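Pullulanase C protein (Klebsiella pneumoniae subsp. pneumoniae NTUH-K2044, PDB 5HJ1) is a type II secretion protein, probably serving pullulanase export, whose PDZ domain binds a fatty acid, vaccenic acid, in this crystal. Local coordinates at residues A[16-24]-A[34-45]; A[77-85]-A[92-100]. One frame throughout, in Å; residues are numbered along the deposited sequence.

Contact 1: residues A[16-24]-A[34-45]; sequences ILTYLSISP and YRLNPGKDASLF. With VCA (vaccenic acid), chain B.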
loop_
_atom_site.group_PDB
_atom_site.type_symbol
_atom_site.label_atom_id
_atom_site.label_comp_id
_atom_site.label_asym_id
_atom_site.label_seq_id
_atom_site.Cartn_x
_atom_site.Cartn_y
_atom_site.Cartn_z
ATOM N N ILE A 16 -2.252 -3.489 10.233
ATOM C CA ILE A 16 -2.416 -3.319 8.786
ATOM C C ILE A 16 -2.554 -4.628 8.020
ATOM O O ILE A 16 -3.399 -4.725 7.129
ATOM C CB ILE A 16 -1.267 -2.493 8.208
ATOM C CG1 ILE A 16 -1.348 -1.099 8.859
ATOM C CG2 ILE A 16 -1.329 -2.475 6.654
ATOM C CD1 ILE A 16 -0.136 -0.287 8.609
ATOM N N LEU A 17 -1.788 -5.655 8.388
ATOM C CA LEU A 17 -1.827 -6.922 7.677
ATOM C C LEU A 17 -3.097 -7.737 7.978
ATOM O O LEU A 17 -3.312 -8.740 7.321
ATOM C CB LEU A 17 -0.514 -7.685 7.838
ATOM C CG LEU A 17 0.696 -6.947 7.185
ATOM C CD1 LEU A 17 1.944 -7.714 7.624
ATOM C CD2 LEU A 17 0.583 -6.813 5.687
ATOM N N THR A 18 -3.865 -7.320 8.966
ATOM C CA THR A 18 -5.177 -7.936 9.161
ATOM C C THR A 18 -6.129 -7.472 8.060
ATOM O O THR A 18 -7.061 -8.216 7.682
ATOM C CB THR A 18 -5.772 -7.545 10.505
ATOM O OG1 THR A 18 -4.904 -8.020 11.568
ATOM C CG2 THR A 18 -7.124 -8.186 10.735
ATOM N N TYR A 19 -5.898 -6.271 7.512
ATOM C CA TYR A 19 -6.768 -5.713 6.479
ATOM C C TYR A 19 -6.278 -5.939 5.087
ATOM O O TYR A 19 -7.069 -5.820 4.133
ATOM C CB TYR A 19 -6.962 -4.162 6.685
ATOM C CG TYR A 19 -7.605 -3.747 7.952
ATOM C CD1 TYR A 19 -8.999 -3.687 8.036
ATOM C CD2 TYR A 19 -6.840 -3.490 9.052
ATOM C CE1 TYR A 19 -9.623 -3.225 9.180
ATOM C CE2 TYR A 19 -7.450 -3.139 10.257
ATOM C CZ TYR A 19 -8.847 -3.030 10.268
ATOM O OH TYR A 19 -9.543 -2.626 11.417
ATOM N N LEU A 20 -4.991 -6.242 4.929
ATOM C CA LEU A 20 -4.360 -6.318 3.611
ATOM C C LEU A 20 -3.460 -7.490 3.465
ATOM O O LEU A 20 -2.683 -7.771 4.398
ATOM C CB LEU A 20 -3.476 -5.079 3.331
ATOM C CG LEU A 20 -4.168 -3.790 3.211
ATOM C CD1 LEU A 20 -3.123 -2.666 3.071
ATOM C CD2 LEU A 20 -5.032 -3.789 1.981
ATOM N N SER A 21 -3.564 -8.190 2.361
ATOM C CA SER A 21 -2.609 -9.208 1.888
ATOM C C SER A 21 -1.801 -8.504 0.797
ATOM O O SER A 21 -2.369 -7.959 -0.160
ATOM C CB SER A 21 -3.384 -10.355 1.328
ATOM O OG SER A 21 -2.515 -11.433 1.024
ATOM N N ILE A 22 -0.479 -8.494 0.915
ATOM C CA ILE A 22 0.405 -7.665 0.061
ATOM C C ILE A 22 1.512 -8.468 -0.549
ATOM O O ILE A 22 2.136 -9.289 0.111
ATOM C CB ILE A 22 1.005 -6.524 0.909
ATOM C CG1 ILE A 22 -0.072 -5.696 1.541
ATOM C CG2 ILE A 22 1.930 -5.596 0.075
ATOM C CD1 ILE A 22 0.384 -4.630 2.529
ATOM N N SER A 23 1.687 -8.395 -1.876
ATOM C CA SER A 23 2.873 -9.019 -2.527
ATOM C C SER A 23 3.566 -8.042 -3.485
ATOM O O SER A 23 2.891 -7.509 -4.421
ATOM C CB SER A 23 2.482 -10.168 -3.405
ATOM O OG SER A 23 1.871 -11.138 -2.597
ATOM N N PRO A 24 4.921 -7.839 -3.372
ATOM C CA PRO A 24 5.604 -7.053 -4.374
ATOM C C PRO A 24 5.397 -7.719 -5.728
ATOM O O PRO A 24 5.348 -8.945 -5.795
ATOM C CB PRO A 24 7.053 -7.101 -3.929
ATOM C CG PRO A 24 7.156 -8.267 -3.110
ATOM C CD PRO A 24 5.835 -8.437 -2.422
ATOM N N TYR A 34 2.997 -2.909 -5.439
ATOM C CA TYR A 34 2.584 -3.936 -4.479
ATOM C C TYR A 34 1.173 -4.315 -4.740
ATOM O O TYR A 34 0.251 -3.444 -4.696
ATOM C CB TYR A 34 2.722 -3.446 -3.019
ATOM C CG TYR A 34 4.157 -3.264 -2.642
ATOM C CD1 TYR A 34 4.856 -2.087 -2.969
ATOM C CD2 TYR A 34 4.877 -4.279 -2.033
ATOM C CE1 TYR A 34 6.218 -1.993 -2.698
ATOM C CE2 TYR A 34 6.232 -4.146 -1.727
ATOM C CZ TYR A 34 6.888 -2.970 -2.067
ATOM O OH TYR A 34 8.270 -2.831 -1.783
ATOM N N ARG A 35 0.925 -5.581 -4.991
ATOM C CA ARG A 35 -0.438 -6.071 -5.314
ATOM C C ARG A 35 -1.179 -6.225 -3.992
ATOM O O ARG A 35 -0.726 -6.870 -3.051
ATOM C CB ARG A 35 -0.322 -7.441 -5.977
ATOM C CG ARG A 35 -1.640 -8.037 -6.576
ATOM C CD ARG A 35 -2.169 -7.282 -7.722
ATOM N NE ARG A 35 -1.223 -7.279 -8.848
ATOM C CZ ARG A 35 -1.269 -6.464 -9.857
ATOM N NH1 ARG A 35 -2.201 -5.542 -9.910
ATOM N NH2 ARG A 35 -0.350 -6.519 -10.839
ATOM N N LEU A 36 -2.389 -5.662 -3.911
ATOM C CA LEU A 36 -3.196 -5.649 -2.724
ATOM C C LEU A 36 -4.436 -6.509 -2.882
ATOM O O LEU A 36 -5.110 -6.477 -3.905
ATOM C CB LEU A 36 -3.711 -4.234 -2.385
ATOM C CG LEU A 36 -2.631 -3.169 -2.344
ATOM C CD1 LEU A 36 -3.311 -1.821 -2.063
ATOM C CD2 LEU A 36 -1.582 -3.474 -1.327
ATOM N N ASN A 37 -4.740 -7.266 -1.817
ATOM C CA ASN A 37 -5.964 -8.069 -1.726
ATOM C C ASN A 37 -6.404 -8.008 -0.285
ATOM O O ASN A 37 -5.670 -7.612 0.633
ATOM C CB ASN A 37 -5.732 -9.476 -2.257
ATOM C CG ASN A 37 -5.914 -9.543 -3.730
ATOM O OD1 ASN A 37 -6.975 -9.203 -4.247
ATOM N ND2 ASN A 37 -4.841 -9.861 -4.453
ATOM N N PRO A 38 -7.644 -8.450 -0.007
ATOM C CA PRO A 38 -8.089 -8.374 1.369
ATOM C C PRO A 38 -7.301 -9.261 2.283
ATOM O O PRO A 38 -6.940 -10.393 1.937
ATOM C CB PRO A 38 -9.559 -8.826 1.245
ATOM C CG PRO A 38 -9.987 -8.576 -0.137
ATOM C CD PRO A 38 -8.734 -8.771 -0.948
ATOM N N GLY A 39 -7.101 -8.757 3.500
ATOM C CA GLY A 39 -6.635 -9.540 4.606
ATOM C C GLY A 39 -7.844 -10.372 5.176
ATOM O O GLY A 39 -8.967 -10.400 4.569
ATOM N N LYS A 40 -7.693 -10.902 6.374
ATOM C CA LYS A 40 -8.806 -11.593 7.032
ATOM C C LYS A 40 -9.982 -10.691 7.192
ATOM O O LYS A 40 -11.139 -11.165 7.122
ATOM C CB LYS A 40 -8.337 -12.142 8.344
ATOM C CG LYS A 40 -7.409 -13.328 8.166
ATOM C CD LYS A 40 -7.005 -13.945 9.466
ATOM C CE LYS A 40 -6.311 -15.288 9.200
ATOM N NZ LYS A 40 -5.810 -15.934 10.418
ATOM N N ASP A 41 -9.770 -9.398 7.441
ATOM C CA ASP A 41 -10.849 -8.392 7.525
ATOM C C ASP A 41 -10.828 -7.657 6.228
ATOM O O ASP A 41 -9.897 -6.915 5.953
ATOM C CB ASP A 41 -10.632 -7.457 8.732
ATOM C CG ASP A 41 -11.655 -6.409 8.891
ATOM O OD1 ASP A 41 -12.441 -6.151 7.952
ATOM O OD2 ASP A 41 -11.763 -5.767 9.998
ATOM N N ALA A 42 -11.848 -7.848 5.424
ATOM C CA ALA A 42 -11.996 -7.266 4.094
ATOM C C ALA A 42 -12.701 -5.931 4.019
ATOM O O ALA A 42 -13.093 -5.475 2.940
ATOM C CB ALA A 42 -12.631 -8.300 3.139
ATOM N N SER A 43 -12.764 -5.258 5.155
ATOM C CA SER A 43 -13.485 -3.990 5.283
ATOM C C SER A 43 -13.097 -2.877 4.345
ATOM O O SER A 43 -14.026 -2.179 3.882
ATOM C CB SER A 43 -13.258 -3.443 6.646
ATOM O OG SER A 43 -14.059 -4.185 7.627
ATOM N N LEU A 44 -11.827 -2.772 3.971
ATOM C CA LEU A 44 -11.344 -1.654 3.152
ATOM C C LEU A 44 -11.701 -1.838 1.707
ATOM O O LEU A 44 -11.449 -0.927 0.899
ATOM C CB LEU A 44 -9.854 -1.552 3.261
ATOM C CG LEU A 44 -9.220 -1.332 4.637
ATOM C CD1 LEU A 44 -7.686 -1.360 4.540
ATOM C CD2 LEU A 44 -9.817 -0.130 5.306
ATOM N N PHE A 45 -12.237 -2.987 1.307
ATOM C CA PHE A 45 -12.519 -3.324 -0.083
ATOM C C PHE A 45 -13.974 -3.046 -0.370
ATOM O O PHE A 45 -14.871 -3.762 0.101
ATOM C CB PHE A 45 -12.070 -4.753 -0.367
ATOM C CG PHE A 45 -10.595 -4.906 -0.418
ATOM C CD1 PHE A 45 -9.827 -4.961 0.764
ATOM C CD2 PHE A 45 -9.890 -4.926 -1.611
ATOM C CE1 PHE A 45 -8.422 -4.959 0.731
ATOM C CE2 PHE A 45 -8.500 -4.965 -1.636
ATOM C CZ PHE A 45 -7.767 -4.998 -0.500
HETATM O O2 VCA B . -10.465 -0.475 11.793
HETATM C C1 VCA B . -10.555 0.673 12.280
HETATM O O1 VCA B . -11.504 1.014 13.023
HETATM C C2 VCA B . -9.476 1.681 11.937
HETATM C C3 VCA B . -8.462 1.790 13.074
HETATM C C4 VCA B . -7.068 1.353 12.629
HETATM C C5 VCA B . -6.887 1.494 11.122
HETATM C C6 VCA B . -7.590 0.365 10.386
HETATM C C7 VCA B . -7.245 0.337 8.904
HETATM C C8 VCA B . -5.780 0.658 8.613
HETATM C C9 VCA B . -5.555 0.592 7.107
HETATM C C10 VCA B . -4.179 1.030 6.616
HETATM C C11 VCA B . -4.265 1.076 5.134
HETATM C C12 VCA B . -3.246 1.106 4.299
HETATM C C13 VCA B . -1.783 0.994 4.656
HETATM C C14 VCA B . -1.178 0.637 3.311
HETATM C C15 VCA B . 0.327 0.517 3.193
HETATM C C16 VCA B . 0.511 -0.271 1.906
HETATM C C17 VCA B . 1.851 -0.088 1.248
HETATM C C18 VCA B . 1.859 -0.990 0.031
HETATM O O HOH W 1 -4.910 -10.961 7.249
HETATM O O HOH W 2 -9.687 -4.774 4.259
HETATM O O HOH W 3 -12.547 -3.333 11.287
#

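Contact 2: residues A[77-85]-A[92-100]; sequences LADMTEITL and QRHDIAFAL. With VCA (vaccenic acid), chain B.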
loop_
_atom_site.group_PDB
_atom_site.type_symbol
_atom_site.label_atom_id
_atom_site.label_comp_id
_atom_site.label_asym_id
_atom_site.label_seq_id
_atom_site.Cartn_x
_atom_site.Cartn_y
_atom_site.Cartn_z
ATOM N N LEU A 77 5.340 6.797 8.103
ATOM C CA LEU A 77 3.980 6.325 8.470
ATOM C C LEU A 77 3.760 6.143 10.000
ATOM O O LEU A 77 2.637 6.318 10.506
ATOM C CB LEU A 77 3.659 5.026 7.677
ATOM C CG LEU A 77 2.254 4.389 7.677
ATOM C CD1 LEU A 77 2.079 3.484 6.460
ATOM C CD2 LEU A 77 1.915 3.627 8.955
ATOM N N ALA A 78 4.839 5.845 10.724
ATOM C CA ALA A 78 4.805 5.646 12.185
ATOM C C ALA A 78 3.922 6.626 13.003
ATOM O O ALA A 78 3.010 6.196 13.729
ATOM C CB ALA A 78 6.235 5.638 12.728
ATOM N N ASP A 79 4.172 7.930 12.908
ATOM C CA ASP A 79 3.353 8.875 13.681
ATOM C C ASP A 79 2.328 9.630 12.825
ATOM O O ASP A 79 1.994 10.763 13.153
ATOM C CB ASP A 79 4.216 9.868 14.487
ATOM C CG ASP A 79 5.094 9.188 15.539
ATOM O OD1 ASP A 79 5.950 8.358 15.174
ATOM O OD2 ASP A 79 4.964 9.535 16.733
HETATM N N MSE A 80 1.813 9.026 11.747
HETATM C CA MSE A 80 0.814 9.735 10.935
HETATM C C MSE A 80 -0.570 9.385 11.368
HETATM O O MSE A 80 -0.829 8.254 11.807
HETATM C CB MSE A 80 0.999 9.467 9.444
HETATM C CG MSE A 80 2.146 10.332 8.965
HETATM SE SE MSE A 80 2.664 10.040 7.107
HETATM C CE MSE A 80 1.500 11.390 6.247
ATOM N N THR A 81 -1.495 10.327 11.193
ATOM C CA THR A 81 -2.887 10.118 11.560
ATOM C C THR A 81 -3.780 9.745 10.339
ATOM O O THR A 81 -4.847 9.199 10.492
ATOM C CB THR A 81 -3.474 11.358 12.281
ATOM O OG1 THR A 81 -4.740 11.024 12.861
ATOM C CG2 THR A 81 -3.663 12.543 11.352
ATOM N N GLU A 82 -3.350 10.075 9.139
ATOM C CA GLU A 82 -4.144 9.765 7.943
ATOM C C GLU A 82 -3.108 9.643 6.889
ATOM O O GLU A 82 -2.160 10.428 6.853
ATOM C CB GLU A 82 -5.153 10.891 7.581
ATOM C CG GLU A 82 -6.018 10.622 6.343
ATOM C CD GLU A 82 -7.235 11.527 6.213
ATOM O OE1 GLU A 82 -7.393 12.223 5.167
ATOM O OE2 GLU A 82 -8.064 11.621 7.152
ATOM N N ILE A 83 -3.266 8.616 6.046
ATOM C CA ILE A 83 -2.314 8.360 5.003
ATOM C C ILE A 83 -3.007 8.094 3.706
ATOM O O ILE A 83 -4.212 7.698 3.696
ATOM C CB ILE A 83 -1.397 7.170 5.320
ATOM C CG1 ILE A 83 -2.224 5.871 5.511
ATOM C CG2 ILE A 83 -0.575 7.481 6.555
ATOM C CD1 ILE A 83 -1.351 4.670 5.642
ATOM N N THR A 84 -2.357 8.390 2.608
ATOM C CA THR A 84 -2.985 8.158 1.323
ATOM C C THR A 84 -2.209 7.146 0.519
ATOM O O THR A 84 -0.969 7.228 0.436
ATOM C CB THR A 84 -3.010 9.438 0.538
ATOM O OG1 THR A 84 -3.726 10.441 1.299
ATOM C CG2 THR A 84 -3.637 9.307 -0.818
ATOM N N LEU A 85 -2.927 6.277 -0.138
ATOM C CA LEU A 85 -2.338 5.301 -1.021
ATOM C C LEU A 85 -2.774 5.623 -2.448
ATOM O O LEU A 85 -3.981 5.954 -2.697
ATOM C CB LEU A 85 -2.897 3.921 -0.684
ATOM C CG LEU A 85 -2.149 2.685 -0.929
ATOM C CD1 LEU A 85 -0.712 2.723 -0.387
ATOM C CD2 LEU A 85 -2.976 1.563 -0.210
ATOM N N GLN A 92 -5.783 3.098 -14.680
ATOM C CA GLN A 92 -5.975 4.417 -14.036
ATOM C C GLN A 92 -5.472 4.507 -12.598
ATOM O O GLN A 92 -5.452 3.482 -11.904
ATOM C CB GLN A 92 -7.468 4.832 -14.062
ATOM C CG GLN A 92 -7.906 5.869 -15.105
ATOM C CD GLN A 92 -7.651 7.299 -14.619
ATOM O OE1 GLN A 92 -8.569 8.136 -14.579
ATOM N NE2 GLN A 92 -6.427 7.557 -14.155
ATOM N N ARG A 93 -5.007 5.683 -12.216
ATOM C CA ARG A 93 -4.611 5.920 -10.846
ATOM C C ARG A 93 -5.819 6.397 -10.050
ATOM O O ARG A 93 -6.754 7.071 -10.538
ATOM C CB ARG A 93 -3.500 6.951 -10.730
ATOM C CG ARG A 93 -2.093 6.449 -11.080
ATOM C CD ARG A 93 -1.160 7.635 -11.191
ATOM N NE ARG A 93 0.291 7.380 -11.236
ATOM C CZ ARG A 93 0.930 6.619 -12.120
ATOM N NH1 ARG A 93 0.267 5.842 -12.973
ATOM N NH2 ARG A 93 2.252 6.537 -12.062
ATOM N N HIS A 94 -5.788 6.023 -8.786
ATOM C CA HIS A 94 -6.810 6.394 -7.818
ATOM C C HIS A 94 -6.146 6.626 -6.480
ATOM O O HIS A 94 -5.327 5.796 -6.040
ATOM C CB HIS A 94 -7.860 5.309 -7.615
ATOM C CG HIS A 94 -8.664 4.914 -8.820
ATOM N ND1 HIS A 94 -10.029 5.156 -8.901
ATOM C CD2 HIS A 94 -8.360 4.152 -9.889
ATOM C CE1 HIS A 94 -10.508 4.612 -10.001
ATOM N NE2 HIS A 94 -9.513 4.025 -10.640
ATOM N N ASP A 95 -6.510 7.636 -5.738
ATOM C CA ASP A 95 -6.019 7.931 -4.393
ATOM C C ASP A 95 -7.073 7.559 -3.382
ATOM O O ASP A 95 -8.260 7.978 -3.524
ATOM C CB ASP A 95 -5.653 9.413 -4.165
ATOM C CG ASP A 95 -4.290 9.815 -4.681
ATOM O OD1 ASP A 95 -3.481 9.036 -5.194
ATOM O OD2 ASP A 95 -4.018 11.050 -4.607
ATOM N N ILE A 96 -6.677 6.856 -2.341
ATOM C CA ILE A 96 -7.526 6.424 -1.304
ATOM C C ILE A 96 -6.852 6.839 -0.021
ATOM O O ILE A 96 -5.641 6.647 0.118
ATOM C CB ILE A 96 -7.676 4.902 -1.293
ATOM C CG1 ILE A 96 -8.047 4.370 -2.644
ATOM C CG2 ILE A 96 -8.698 4.465 -0.259
ATOM C CD1 ILE A 96 -9.293 4.947 -3.222
ATOM N N ALA A 97 -7.595 7.502 0.867
ATOM C CA ALA A 97 -7.081 7.862 2.187
ATOM C C ALA A 97 -7.630 6.972 3.288
ATOM O O ALA A 97 -8.735 6.488 3.232
ATOM C CB ALA A 97 -7.349 9.335 2.477
ATOM N N PHE A 98 -6.790 6.790 4.299
ATOM C CA PHE A 98 -7.080 5.946 5.419
ATOM C C PHE A 98 -6.819 6.643 6.745
ATOM O O PHE A 98 -5.723 7.084 6.963
ATOM C CB PHE A 98 -6.184 4.658 5.375
ATOM C CG PHE A 98 -6.371 3.847 4.121
ATOM C CD1 PHE A 98 -7.361 2.879 4.025
ATOM C CD2 PHE A 98 -5.611 4.100 2.966
ATOM C CE1 PHE A 98 -7.508 2.177 2.844
ATOM C CE2 PHE A 98 -5.793 3.455 1.784
ATOM C CZ PHE A 98 -6.738 2.475 1.722
ATOM N N ALA A 99 -7.836 6.713 7.584
ATOM C CA ALA A 99 -7.718 7.233 8.950
ATOM C C ALA A 99 -7.061 6.130 9.823
ATOM O O ALA A 99 -7.513 4.986 9.794
ATOM C CB ALA A 99 -9.091 7.642 9.473
ATOM N N LEU A 100 -5.962 6.439 10.523
ATOM C CA LEU A 100 -5.231 5.447 11.337
ATOM C C LEU A 100 -5.438 5.567 12.844
ATOM O O LEU A 100 -6.227 6.372 13.262
ATOM C CB LEU A 100 -3.743 5.577 11.075
ATOM C CG LEU A 100 -3.298 5.425 9.624
ATOM C CD1 LEU A 100 -1.783 5.525 9.543
ATOM C CD2 LEU A 100 -3.777 4.101 9.062
HETATM O O2 VCA B . -10.465 -0.475 11.793
HETATM C C1 VCA B . -10.555 0.673 12.280
HETATM O O1 VCA B . -11.504 1.014 13.023
HETATM C C2 VCA B . -9.476 1.681 11.937
HETATM C C3 VCA B . -8.462 1.790 13.074
HETATM C C4 VCA B . -7.068 1.353 12.629
HETATM C C5 VCA B . -6.887 1.494 11.122
HETATM C C6 VCA B . -7.590 0.365 10.386
HETATM C C7 VCA B . -7.245 0.337 8.904
HETATM C C8 VCA B . -5.780 0.658 8.613
HETATM C C9 VCA B . -5.555 0.592 7.107
HETATM C C10 VCA B . -4.179 1.030 6.616
HETATM C C11 VCA B . -4.265 1.076 5.134
HETATM C C12 VCA B . -3.246 1.106 4.299
HETATM C C13 VCA B . -1.783 0.994 4.656
HETATM C C14 VCA B . -1.178 0.637 3.311
HETATM C C15 VCA B . 0.327 0.517 3.193
HETATM C C16 VCA B . 0.511 -0.271 1.906
HETATM C C17 VCA B . 1.851 -0.088 1.248
HETATM C C18 VCA B . 1.859 -0.990 0.031
#

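Contact 1: residues A[16-24]-A[34-45]
Tyr-19 and Asp-41 lie side by side across this contact, pointing the same way, their ring and carboxylate planes 37° apart and Tyr-19 CE1 3.4 Å from Asp-41 OD2. The acyl chain of vaccenic acid covers one face of the tyrosine ring, with C7 offset toward the rim; the modelled 2.4 Å between Tyr-19 OH and fatty-acid O2 is too short to be taken at face value. A water donates to Asp-41 OD2 and sits beside the same hydroxyl. The other carboxylate oxygen, Asp-41 OD1, accepts from Ser-43 N, which makes an Asx turn, and on its syn lone pair from Ser-43 OG (2.6 Å); the two bonds restrain the carboxylate. Leu-44 crosses the Tyr-19 side chain at about a right angle, with Leu-44 CD1 3.6 Å from Tyr-19 CB. A second water joins this corner together, donating to Tyr-19 O and Asp-41 O and accepting from Leu-44 N.

The segments belong to the antiparallel hairpin of strands 20-27 and 30-38, here part of a PDZ domain, and the short helical turn 16-19 leads into its first strand. Backbone bonds pair Ser-21 with Asn-37 and Ser-23 with Arg-35. Past the paired strands, Asp-41 N reaches Thr-18 O at 3.0 Å in a nearly straight bond (170°), whereas Gly-39 N approaches Tyr-19 O from above the carbonyl plane.

Ile-22 and Leu-36 lie side by side, CG1 of the first against CD2 of the second; with chi1 at -57°, Ile-22 CG2 stands anti to the backbone N and rests 3.9 Å from Tyr-34 CB. Val-6 and Leu-9 also touch Ile-22. Leu-20 splits its branches: CD1 meets the fatty-acid chain and CD2 abuts the Phe-45 ring edge, 3.8 Å from CE1.

Contact 2: residues A[77-85]-A[92-100]
Phe-98 lays one ring face against the vaccenic acid chain, its CG 3.6 Å from ligand C11, while Leu-85 CB packs at the ring edge, 3.8 Å from Phe-98 CE2. Leu-85 also extends CD1 toward ligand C16. Beside them Ile-83 sends CD1 to within 3.8 Å of ligand C13; this reach follows from CG1 lying between the backbone N and carbonyl carbon (chi1 60°), which leaves CG2 to meet Leu-100 CD1 at 3.8 Å. Leu-100 crosses Ile-83 at about a right angle and turns its other branch, CD2, to the fatty acid.

These residues line the pocket from the hairpin of strands 82-89 and 92-99, which belongs to the antiparallel sheet of the PDZ domain. Reciprocal backbone bonds join Ile-83 to Phe-98 and Leu-85 to Ile-96, fixing the register that brings the apolar groups together. Beyond the strand, Leu-100 N donates to Thr-81 O at 3.0 Å, almost straight at 176°.

Farther out, Leu-77 CD2 backs Leu-100 CD1. On the sheet side bearing Thr-84 and Ala-97, Thr-84 CG2 meets Asp-95 CB, and Asp-95 OD1 is hydrogen-bonded to Thr-86 OG1.

In the fold
From the N terminus, the chain passes helix 5-9 before contact 1 closes the first hairpin, bringing 34-45 back onto 16-24. Strand 54-59 then pairs with strand 30-38, and helix 67-77 leads into contact 2, where 92-100 returns antiparallel beside 77-85 to close the second hairpin at the C-terminal end. The two closures follow in series and neither nest nor cross. Strand 54-59 bridges them within one sheet by pairing with strands 30-38 and 82-89. Their side chains also touch, Leu-36 against Leu-85 and Leu-44 against Phe-98; both contacts also supply walls of the vaccenic acid pocket, with Leu-9 and Gln-14.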